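PDB 2V1M: glutathione peroxidase, which catalyses the reduction of hydrogen peroxide to water with two molecules of glutathione, which leave as glutathione disulfide. Local coordinates for residues Thr15-Asn20 with Met100-Lys105; Arg30-Leu35 with Val139-Gln144; Lys48-Leu53 with Tyr94-Asp99. All blocks are in the same frame, centred on the assembly; numbering follows the deposited sequence.

Contact 1: Thr15-Asn20 with Met100-Lys105; sequences TVKDIN and MFSKIK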
loop_
_atom_site.group_PDB
_atom_site.type_symbol
_atom_site.label_atom_id
_atom_site.label_comp_id
_atom_site.label_asym_id
_atom_site.label_seq_id
_atom_site.Cartn_x
_atom_site.Cartn_y
_atom_site.Cartn_z
ATOM N N THR A 15 1.578 -1.447 13.926
ATOM C CA THR A 15 2.690 -2.344 13.745
ATOM C C THR A 15 2.223 -3.458 12.818
ATOM O O THR A 15 1.078 -3.960 12.954
ATOM C CB THR A 15 3.178 -2.911 15.124
ATOM O OG1 THR A 15 3.536 -1.792 15.941
ATOM C CG2 THR A 15 4.414 -3.771 14.988
ATOM N N VAL A 16 3.069 -3.829 11.862
ATOM C CA VAL A 16 2.724 -4.818 10.828
ATOM C C VAL A 16 3.905 -5.727 10.626
ATOM O O VAL A 16 5.067 -5.342 10.829
ATOM C CB VAL A 16 2.319 -4.134 9.498
ATOM C CG1 VAL A 16 0.963 -3.417 9.635
ATOM C CG2 VAL A 16 3.381 -3.163 9.010
ATOM N N LYS A 17 3.634 -6.939 10.180
ATOM C CA LYS A 17 4.690 -7.903 9.871
ATOM C C LYS A 17 5.114 -7.714 8.409
ATOM O O LYS A 17 4.289 -7.762 7.497
ATOM C CB LYS A 17 4.139 -9.309 10.095
ATOM C CG LYS A 17 5.204 -10.415 10.040
ATOM C CD LYS A 17 4.614 -11.816 10.297
ATOM C CE LYS A 17 3.907 -11.938 11.662
ATOM N NZ LYS A 17 4.849 -11.691 12.758
ATOM N N ASP A 18 6.416 -7.526 8.194
ATOM C CA ASP A 18 6.918 -7.391 6.822
ATOM C C ASP A 18 6.990 -8.768 6.137
ATOM O O ASP A 18 6.699 -9.800 6.757
ATOM C CB ASP A 18 8.218 -6.566 6.762
ATOM C CG ASP A 18 9.494 -7.327 7.083
ATOM O OD1 ASP A 18 9.496 -8.570 7.174
ATOM O OD2 ASP A 18 10.524 -6.609 7.192
ATOM N N ILE A 19 7.359 -8.782 4.865
ATOM C CA ILE A 19 7.243 -10.038 4.097
ATOM C C ILE A 19 8.243 -11.099 4.546
ATOM O O ILE A 19 8.071 -12.267 4.222
ATOM C CB ILE A 19 7.267 -9.802 2.588
ATOM C CG1 ILE A 19 6.628 -10.963 1.806
ATOM C CG2 ILE A 19 8.702 -9.472 2.138
ATOM C CD1 ILE A 19 6.238 -10.560 0.387
ATOM N N ASN A 20 9.280 -10.662 5.263
ATOM C CA ASN A 20 10.288 -11.574 5.840
ATOM C C ASN A 20 9.912 -12.066 7.228
ATOM O O ASN A 20 10.694 -12.817 7.856
ATOM C CB ASN A 20 11.644 -10.869 5.915
ATOM C CG ASN A 20 12.154 -10.472 4.531
ATOM O OD1 ASN A 20 11.970 -11.232 3.563
ATOM N ND2 ASN A 20 12.759 -9.294 4.425
ATOM N N MET A 100 7.604 -4.546 1.014
ATOM C CA MET A 100 6.635 -5.631 0.951
ATOM C C MET A 100 6.322 -6.146 2.338
ATOM O O MET A 100 7.215 -6.289 3.197
ATOM C CB MET A 100 7.207 -6.799 0.127
ATOM C CG MET A 100 7.468 -6.496 -1.366
ATOM S SD MET A 100 5.980 -6.141 -2.330
ATOM C CE MET A 100 4.990 -7.605 -2.048
ATOM N N PHE A 101 5.043 -6.478 2.534
ATOM C CA PHE A 101 4.545 -6.961 3.832
ATOM C C PHE A 101 3.980 -8.360 3.759
ATOM O O PHE A 101 3.745 -8.919 2.691
ATOM C CB PHE A 101 3.560 -5.933 4.420
ATOM C CG PHE A 101 4.271 -4.624 4.737
ATOM C CD1 PHE A 101 4.849 -4.432 5.990
ATOM C CD2 PHE A 101 4.491 -3.660 3.733
ATOM C CE1 PHE A 101 5.585 -3.266 6.282
ATOM C CE2 PHE A 101 5.231 -2.531 4.003
ATOM C CZ PHE A 101 5.804 -2.337 5.273
ATOM N N SER A 102 3.772 -8.959 4.936
ATOM C CA SER A 102 3.039 -10.195 5.017
ATOM C C SER A 102 1.544 -9.981 4.724
ATOM O O SER A 102 0.981 -8.881 4.832
ATOM C CB SER A 102 3.224 -10.839 6.408
ATOM O OG SER A 102 4.519 -11.396 6.563
ATOM N N LYS A 103 0.915 -11.090 4.344
ATOM C CA LYS A 103 -0.493 -11.078 3.926
ATOM C C LYS A 103 -1.399 -10.702 5.102
ATOM O O LYS A 103 -1.202 -11.135 6.263
ATOM C CB LYS A 103 -0.813 -12.444 3.312
ATOM C CG LYS A 103 -2.189 -12.572 2.659
ATOM C CD LYS A 103 -2.524 -14.010 2.299
ATOM C CE LYS A 103 -1.517 -14.594 1.308
ATOM N NZ LYS A 103 -1.931 -15.961 0.873
ATOM N N ILE A 104 -2.406 -9.877 4.796
ATOM C CA ILE A 104 -3.398 -9.403 5.741
ATOM C C ILE A 104 -4.773 -9.448 5.098
ATOM O O ILE A 104 -4.939 -9.672 3.879
ATOM C CB ILE A 104 -3.100 -7.964 6.191
ATOM C CG1 ILE A 104 -3.095 -6.997 5.000
ATOM C CG2 ILE A 104 -1.788 -7.922 7.023
ATOM C CD1 ILE A 104 -3.192 -5.512 5.398
ATOM N N LYS A 105 -5.777 -9.175 5.920
ATOM C CA LYS A 105 -7.133 -8.840 5.432
ATOM C C LYS A 105 -7.278 -7.311 5.477
ATOM O O LYS A 105 -6.711 -6.621 6.348
ATOM C CB LYS A 105 -8.195 -9.511 6.288
ATOM C CG LYS A 105 -8.194 -11.030 6.036
ATOM C CD LYS A 105 -9.139 -11.747 7.005
ATOM C CE LYS A 105 -9.200 -13.219 6.616
ATOM N NZ LYS A 105 -10.256 -13.928 7.368
HETATM O O HOH W 1 1.516 -7.266 7.197
#

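Contact 2: Arg30-Leu35 with Val139-Gln144; sequences RGHVCL and VDRQGQ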
loop_
_atom_site.group_PDB
_atom_site.type_symbol
_atom_site.label_atom_id
_atom_site.label_comp_id
_atom_site.label_asym_id
_atom_site.label_seq_id
_atom_site.Cartn_x
_atom_site.Cartn_y
_atom_site.Cartn_z
ATOM N N ARG A 30 7.659 8.040 9.548
ATOM C CA ARG A 30 7.437 9.434 9.953
ATOM C C ARG A 30 8.200 10.378 9.030
ATOM O O ARG A 30 9.394 10.196 8.759
ATOM C CB ARG A 30 7.916 9.659 11.379
ATOM C CG ARG A 30 7.335 10.907 12.016
ATOM C CD ARG A 30 7.596 10.955 13.524
ATOM N NE ARG A 30 6.729 10.106 14.375
ATOM C CZ ARG A 30 5.564 10.503 14.884
ATOM N NH1 ARG A 30 5.086 11.684 14.549
ATOM N NH2 ARG A 30 4.846 9.709 15.690
ATOM N N GLY A 31 7.504 11.400 8.553
ATOM C CA GLY A 31 8.125 12.423 7.730
ATOM C C GLY A 31 8.185 12.114 6.242
ATOM O O GLY A 31 8.623 12.974 5.484
ATOM N N HIS A 32 7.755 10.922 5.836
ATOM C CA HIS A 32 7.738 10.511 4.418
ATOM C C HIS A 32 6.321 10.400 3.914
ATOM O O HIS A 32 5.413 10.066 4.663
ATOM C CB HIS A 32 8.488 9.179 4.274
ATOM C CG HIS A 32 9.976 9.351 4.488
ATOM N ND1 HIS A 32 10.792 8.404 5.078
ATOM C CD2 HIS A 32 10.789 10.401 4.194
ATOM C CE1 HIS A 32 12.031 8.866 5.139
ATOM N NE2 HIS A 32 12.060 10.070 4.599
ATOM N N VAL A 33 6.129 10.694 2.636
ATOM C CA VAL A 33 4.830 10.448 2.005
ATOM C C VAL A 33 4.736 8.962 1.720
ATOM O O VAL A 33 5.701 8.385 1.208
ATOM C CB VAL A 33 4.706 11.281 0.698
ATOM C CG1 VAL A 33 3.458 10.908 -0.102
ATOM C CG2 VAL A 33 4.738 12.758 1.010
ATOM N N CYS A 34 3.582 8.343 2.038
ATOM C CA CYS A 34 3.424 6.925 1.808
ATOM C C CYS A 34 2.284 6.644 0.857
ATOM O O CYS A 34 1.219 7.282 0.929
ATOM C CB CYS A 34 3.170 6.154 3.122
ATOM S SG CYS A 34 4.495 6.303 4.335
ATOM N N LEU A 35 2.504 5.666 -0.018
ATOM C CA LEU A 35 1.462 5.150 -0.890
ATOM C C LEU A 35 1.242 3.699 -0.486
ATOM O O LEU A 35 2.170 2.886 -0.600
ATOM C CB LEU A 35 1.862 5.259 -2.366
ATOM C CG LEU A 35 0.715 4.885 -3.330
ATOM C CD1 LEU A 35 -0.450 5.906 -3.260
ATOM C CD2 LEU A 35 1.276 4.756 -4.747
ATOM N N VAL A 139 -0.833 8.956 1.943
ATOM C CA VAL A 139 -0.622 9.389 3.327
ATOM C C VAL A 139 0.458 10.464 3.312
ATOM O O VAL A 139 1.549 10.284 2.728
ATOM C CB VAL A 139 -0.201 8.188 4.174
ATOM C CG1 VAL A 139 0.084 8.609 5.645
ATOM C CG2 VAL A 139 -1.221 7.060 4.122
ATOM N N ASP A 140 0.160 11.595 3.964
ATOM C CA ASP A 140 1.092 12.710 3.976
ATOM C C ASP A 140 2.273 12.483 4.958
ATOM O O ASP A 140 2.386 11.445 5.627
ATOM C CB ASP A 140 0.312 14.016 4.232
ATOM C CG ASP A 140 -0.162 14.201 5.682
ATOM O OD1 ASP A 140 0.236 13.430 6.586
ATOM O OD2 ASP A 140 -0.959 15.155 5.853
ATOM N N ARG A 141 3.159 13.484 4.988
ATOM C CA ARG A 141 4.369 13.404 5.820
ATOM C C ARG A 141 4.094 13.410 7.326
ATOM O O ARG A 141 5.042 13.186 8.095
ATOM C CB ARG A 141 5.314 14.534 5.493
ATOM C CG ARG A 141 5.951 14.444 4.075
ATOM C CD ARG A 141 6.953 15.555 3.874
ATOM N NE ARG A 141 7.578 15.657 2.548
ATOM C CZ ARG A 141 8.643 14.966 2.151
ATOM N NH1 ARG A 141 9.157 14.003 2.900
ATOM N NH2 ARG A 141 9.208 15.206 0.964
ATOM N N GLN A 142 2.840 13.676 7.723
ATOM C CA GLN A 142 2.395 13.595 9.117
ATOM C C GLN A 142 1.553 12.351 9.380
ATOM O O GLN A 142 0.913 12.229 10.430
ATOM C CB GLN A 142 1.647 14.884 9.537
ATOM C CG GLN A 142 2.553 16.082 9.609
ATOM C CD GLN A 142 2.931 16.651 8.254
ATOM O OE1 GLN A 142 2.080 16.848 7.385
ATOM N NE2 GLN A 142 4.210 16.938 8.085
ATOM N N GLY A 143 1.548 11.400 8.451
ATOM C CA GLY A 143 0.915 10.117 8.694
ATOM C C GLY A 143 -0.605 10.131 8.538
ATOM O O GLY A 143 -1.281 9.202 8.988
ATOM N N GLN A 144 -1.127 11.173 7.879
ATOM C CA GLN A 144 -2.580 11.350 7.701
ATOM C C GLN A 144 -2.987 10.839 6.319
ATOM O O GLN A 144 -2.474 11.321 5.301
ATOM C CB GLN A 144 -2.947 12.829 7.821
ATOM C CG GLN A 144 -2.394 13.471 9.092
ATOM C CD GLN A 144 -2.944 12.813 10.330
ATOM O OE1 GLN A 144 -4.148 12.875 10.574
ATOM N NE2 GLN A 144 -2.095 12.162 11.108
HETATM O O HOH W 2 4.059 9.675 7.049
#

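Contact 3: Lys48-Leu53 with Tyr94-Asp99; sequences KNYRQL and YGVQFD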
loop_
_atom_site.group_PDB
_atom_site.type_symbol
_atom_site.label_atom_id
_atom_site.label_comp_id
_atom_site.label_asym_id
_atom_site.label_seq_id
_atom_site.Cartn_x
_atom_site.Cartn_y
_atom_site.Cartn_z
ATOM N N LYS A 48 0.776 -4.365 -14.525
ATOM C CA LYS A 48 0.823 -2.913 -14.709
ATOM C C LYS A 48 1.012 -2.185 -13.376
ATOM O O LYS A 48 1.755 -1.199 -13.290
ATOM C CB LYS A 48 -0.353 -2.387 -15.516
ATOM C CG LYS A 48 -1.719 -2.462 -14.946
ATOM C CD LYS A 48 -2.680 -2.022 -16.063
ATOM C CE LYS A 48 -4.098 -2.234 -15.652
ATOM N NZ LYS A 48 -5.030 -1.816 -16.733
ATOM N N ASN A 49 0.324 -2.683 -12.335
ATOM C CA ASN A 49 0.485 -2.023 -11.016
ATOM C C ASN A 49 1.918 -2.171 -10.505
ATOM O O ASN A 49 2.532 -1.176 -10.087
ATOM C CB ASN A 49 -0.511 -2.542 -9.984
ATOM C CG ASN A 49 -1.839 -1.849 -10.112
ATOM O OD1 ASN A 49 -2.061 -0.794 -9.497
ATOM N ND2 ASN A 49 -2.736 -2.429 -10.896
ATOM N N TYR A 50 2.450 -3.407 -10.481
ATOM C CA TYR A 50 3.821 -3.572 -9.965
ATOM C C TYR A 50 4.843 -2.820 -10.813
ATOM O O TYR A 50 5.766 -2.219 -10.275
ATOM C CB TYR A 50 4.170 -5.056 -9.896
ATOM C CG TYR A 50 3.785 -5.668 -8.558
ATOM C CD1 TYR A 50 4.577 -5.518 -7.409
ATOM C CD2 TYR A 50 2.599 -6.415 -8.457
ATOM C CE1 TYR A 50 4.182 -6.086 -6.198
ATOM C CE2 TYR A 50 2.183 -6.975 -7.232
ATOM C CZ TYR A 50 2.982 -6.804 -6.107
ATOM O OH TYR A 50 2.542 -7.343 -4.935
ATOM N N ARG A 51 4.712 -2.844 -12.144
ATOM C CA ARG A 51 5.685 -2.145 -12.998
ATOM C C ARG A 51 5.651 -0.652 -12.686
ATOM O O ARG A 51 6.707 -0.015 -12.514
ATOM C CB ARG A 51 5.398 -2.370 -14.488
ATOM C CG ARG A 51 5.585 -3.768 -15.009
ATOM C CD ARG A 51 6.998 -4.123 -15.336
ATOM N NE ARG A 51 7.027 -5.474 -15.888
ATOM C CZ ARG A 51 7.962 -6.371 -15.666
ATOM N NH1 ARG A 51 9.042 -6.054 -14.932
ATOM N NH2 ARG A 51 7.791 -7.576 -16.208
ATOM N N GLN A 52 4.457 -0.064 -12.647
ATOM C CA GLN A 52 4.383 1.376 -12.417
ATOM C C GLN A 52 4.847 1.722 -10.992
ATOM O O GLN A 52 5.492 2.759 -10.805
ATOM C CB GLN A 52 2.987 1.907 -12.658
ATOM C CG GLN A 52 2.604 1.844 -14.144
ATOM C CD GLN A 52 1.327 2.591 -14.471
ATOM O OE1 GLN A 52 0.738 3.276 -13.640
ATOM N NE2 GLN A 52 0.901 2.484 -15.709
ATOM N N LEU A 53 4.463 0.913 -10.000
ATOM C CA LEU A 53 4.934 1.188 -8.635
ATOM C C LEU A 53 6.456 1.158 -8.533
ATOM O O LEU A 53 7.060 1.967 -7.833
ATOM C CB LEU A 53 4.279 0.247 -7.618
ATOM C CG LEU A 53 2.776 0.459 -7.445
ATOM C CD1 LEU A 53 2.198 -0.748 -6.672
ATOM C CD2 LEU A 53 2.506 1.754 -6.647
ATOM N N TYR A 94 9.650 -8.206 -11.240
ATOM C CA TYR A 94 9.540 -6.744 -11.353
ATOM C C TYR A 94 10.731 -6.020 -10.744
ATOM O O TYR A 94 10.856 -4.795 -10.891
ATOM C CB TYR A 94 8.255 -6.233 -10.688
ATOM C CG TYR A 94 7.021 -6.973 -11.123
ATOM C CD1 TYR A 94 6.539 -6.898 -12.415
ATOM C CD2 TYR A 94 6.305 -7.725 -10.186
ATOM C CE1 TYR A 94 5.386 -7.611 -12.791
ATOM C CE2 TYR A 94 5.170 -8.415 -10.517
ATOM C CZ TYR A 94 4.717 -8.371 -11.808
ATOM O OH TYR A 94 3.564 -9.058 -12.088
ATOM N N GLY A 95 11.580 -6.719 -10.005
ATOM C CA GLY A 95 12.673 -6.046 -9.304
ATOM C C GLY A 95 12.169 -5.070 -8.229
ATOM O O GLY A 95 12.776 -4.024 -8.001
ATOM N N VAL A 96 11.090 -5.459 -7.523
ATOM C CA VAL A 96 10.528 -4.595 -6.507
ATOM C C VAL A 96 11.590 -4.193 -5.469
ATOM O O VAL A 96 12.205 -5.072 -4.827
ATOM C CB VAL A 96 9.375 -5.307 -5.783
ATOM C CG1 VAL A 96 8.955 -4.551 -4.526
ATOM C CG2 VAL A 96 8.193 -5.462 -6.742
ATOM N N GLN A 97 11.724 -2.876 -5.283
ATOM C CA GLN A 97 12.640 -2.329 -4.262
ATOM C C GLN A 97 11.907 -1.626 -3.146
ATOM O O GLN A 97 12.544 -1.243 -2.153
ATOM C CB GLN A 97 13.646 -1.381 -4.903
ATOM C CG GLN A 97 14.612 -2.079 -5.820
ATOM C CD GLN A 97 15.486 -1.067 -6.498
ATOM O OE1 GLN A 97 15.001 -0.214 -7.245
ATOM N NE2 GLN A 97 16.788 -1.079 -6.188
ATOM N N PHE A 98 10.597 -1.398 -3.286
ATOM C CA PHE A 98 9.800 -0.800 -2.238
ATOM C C PHE A 98 9.438 -1.870 -1.178
ATOM O O PHE A 98 9.901 -3.023 -1.252
ATOM C CB PHE A 98 8.567 -0.087 -2.806
ATOM C CG PHE A 98 7.705 -0.926 -3.722
ATOM C CD1 PHE A 98 7.926 -0.943 -5.111
ATOM C CD2 PHE A 98 6.686 -1.739 -3.197
ATOM C CE1 PHE A 98 7.136 -1.732 -5.941
ATOM C CE2 PHE A 98 5.913 -2.546 -4.032
ATOM C CZ PHE A 98 6.150 -2.562 -5.412
ATOM N N ASP A 99 8.694 -1.467 -0.141
ATOM C CA ASP A 99 8.516 -2.312 1.030
ATOM C C ASP A 99 7.331 -3.251 0.846
ATOM O O ASP A 99 6.200 -2.823 0.626
ATOM C CB ASP A 99 8.379 -1.435 2.268
ATOM C CG ASP A 99 9.674 -0.719 2.618
ATOM O OD1 ASP A 99 10.759 -1.200 2.233
ATOM O OD2 ASP A 99 9.585 0.313 3.317
HETATM O O HOH W 3 9.879 -3.783 -13.260
#

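Contact 1: Thr15-Asn20 with Met100-Lys105
The side-chain hydroxyl of S102 does the work of a backbone donor here: OG gives its proton to the carbonyl O of D18 at 2.7 Å, approaching from above the carbonyl plane rather than within it. With OG anti to its own carbonyl carbon (chi1 -73°), the hydroxyl stands beside the S102 backbone N, and that N in turn donates to K17 O over 2.9 Å in a nearly straight bond (164°). One residue thus holds two successive carbonyls of the other segment. A third bond runs the opposite way, from I19 N to M100 O at 3.0 Å, more bent than the S102 N bond. These bonds bracket D18 and F101, whose CA atoms come within 3.8 Å; the chain directions are 107° apart, consistent with a single bridge. Water 1 donates to both K17 O and S102 O, so K17 O accepts from a backbone N and a water. Beside these polar links, V16 CG2 meets F101 CE1 obliquely at 3.5 Å, while K17 O lies at the edge of the same ring, which also stacks on F70. I19 and M100 run alongside each other in the same direction, with I19 CG2 3.7 Å from M100 CB. Burial here leaves F101 O without a hydrogen-bond partner in the model. The K17 side chain passes S102 OG with its CG, but its ammonium group leads off to a salt bridge with D23. D18 OD1 accepts from N20 N, closing an Asx turn, and also from V22 N. This single bridge therefore joins the Asx turn leaving strand 15-17, part of the N-terminal hairpin with 23-25, to the end of edge strand 99-100 in the thioredoxin-like sheet.

Contact 2: Arg30-Leu35 with Val139-Gln144
R141 starts with CG anti to its carbonyl carbon (chi1 -68°) and then runs extended from CG to NE, which carries its guanidinium along the G31 carbonyl. NH1 donates to G31 O at 2.8 Å, with an N-H...O angle of 156°; the acceptor lies in the guanidinium plane, and the donor is in the carbonyl plane. The aliphatic part of R141 follows the same oxygen, with CG at 3.4 Å from G31 O, and CG also touches V33 CG2 at 3.7 Å. NH2 is bound elsewhere, to the carbonyls of K63 and L166, so the G31, K63 and L166 carbonyls all help fix the guanidinium. The H32 ring presents its edge to NH1, with the two flat groups inclined by 57°. In return, G31 N makes a weak bond to R141 O.

Farther into the sheet, C34 and V139 form an antiparallel hydrogen-bonded pair: C34 N donates to V139 O over 2.9 Å, and V139 N to C34 O over 2.8 Å. Their side chains share a sheet face, meeting CB to CB. Between this pair and the arginine, water 2 lies 2.8 Å from both H32 O and D140 O, two acceptors that cannot bond directly; it is placed to bridge them, though it has more acceptors in reach than protons. D140 OD1 receives Q142 N and Q144 N from opposite faces of its carboxylate plane, bracing the reversal. The geometry is that of an Asx turn combined with a type I beta turn, D140 to G143, in the hairpin connection from strand 136-139 to 145-149, docked on the start of central strand 33-39 in the thioredoxin-like sheet.

Contact 3: Lys48-Leu53 with Tyr94-Asp99
This is an aromatic packing contact, with no direct hydrogen bond between 48-53 and 94-99, that sets helix 46-60 against the end of helix 83-94 and the loop that leads to strand 99-100. Its centre is Y50 CB, which sits 3.5 Å from the centroid of the Y94 ring and close to the ring normal, a CH-pi contact over the face. The Y50 and Y94 rings are almost parallel, at 4°, but their centroids are 5.0 Å apart, so the planes are slid until they barely overlap. R51 comes to the edge of the Y94 ring: Y94 CD1 lies over the centre of one guanidinium face, 3.6 Å from R51 CZ, and the planes stand 77° apart. The bend at chi2 (-82°) turns the R51 chain back toward this edge. Its NH1 donates to K93 O and to water 3, which donates in turn to Y94 O; R51 thus meets the end of helix 83-94 both at backbone oxygens and at the Y94 ring. At the far end of the Y94 ring, OH is hydrogen-bonded to D47, one turn earlier on helix 46-60 than R51.

Farther along the loop, V96 CG2 touches Y50 CD1 at 3.7 Å, and that same carbon approaches the edge of the F98 ring, with F98 CZ 3.9 Å away. V96 CG1 lies over one face of F98, while L53 CB reaches the ring obliquely at CE1, also at 3.9 Å. F98 and L53 both rest on I67 of strand 65-71, while Y50 meets V39 and L53 meets L35 of strand 33-39, placing the Y50, L53 and F98 part between helix 46-60 and parallel strands 33-39 and 65-71.

From the N terminus, residues 15-20 form the first strand and turn of the N-terminal hairpin and are met much later by 100-105, so contact 1 closes a long loop that takes in strand 33-39, both helices 46-60 and 83-94, and strand 65-71. Contact 2 opens within that loop at 30-35 but closes beyond it at 139-144, so the two cross; their nearest atoms are about 8 Å apart. Contact 3, joining 48-53 to 94-99, falls within both loops. It touches contact 1 where M100 CE lies 3.8 Å from Y50 OH, and contact 2 where L35 CD2 lies 3.8 Å from L53 CD2. Together they connect the hairpin, central sheet and helical layer.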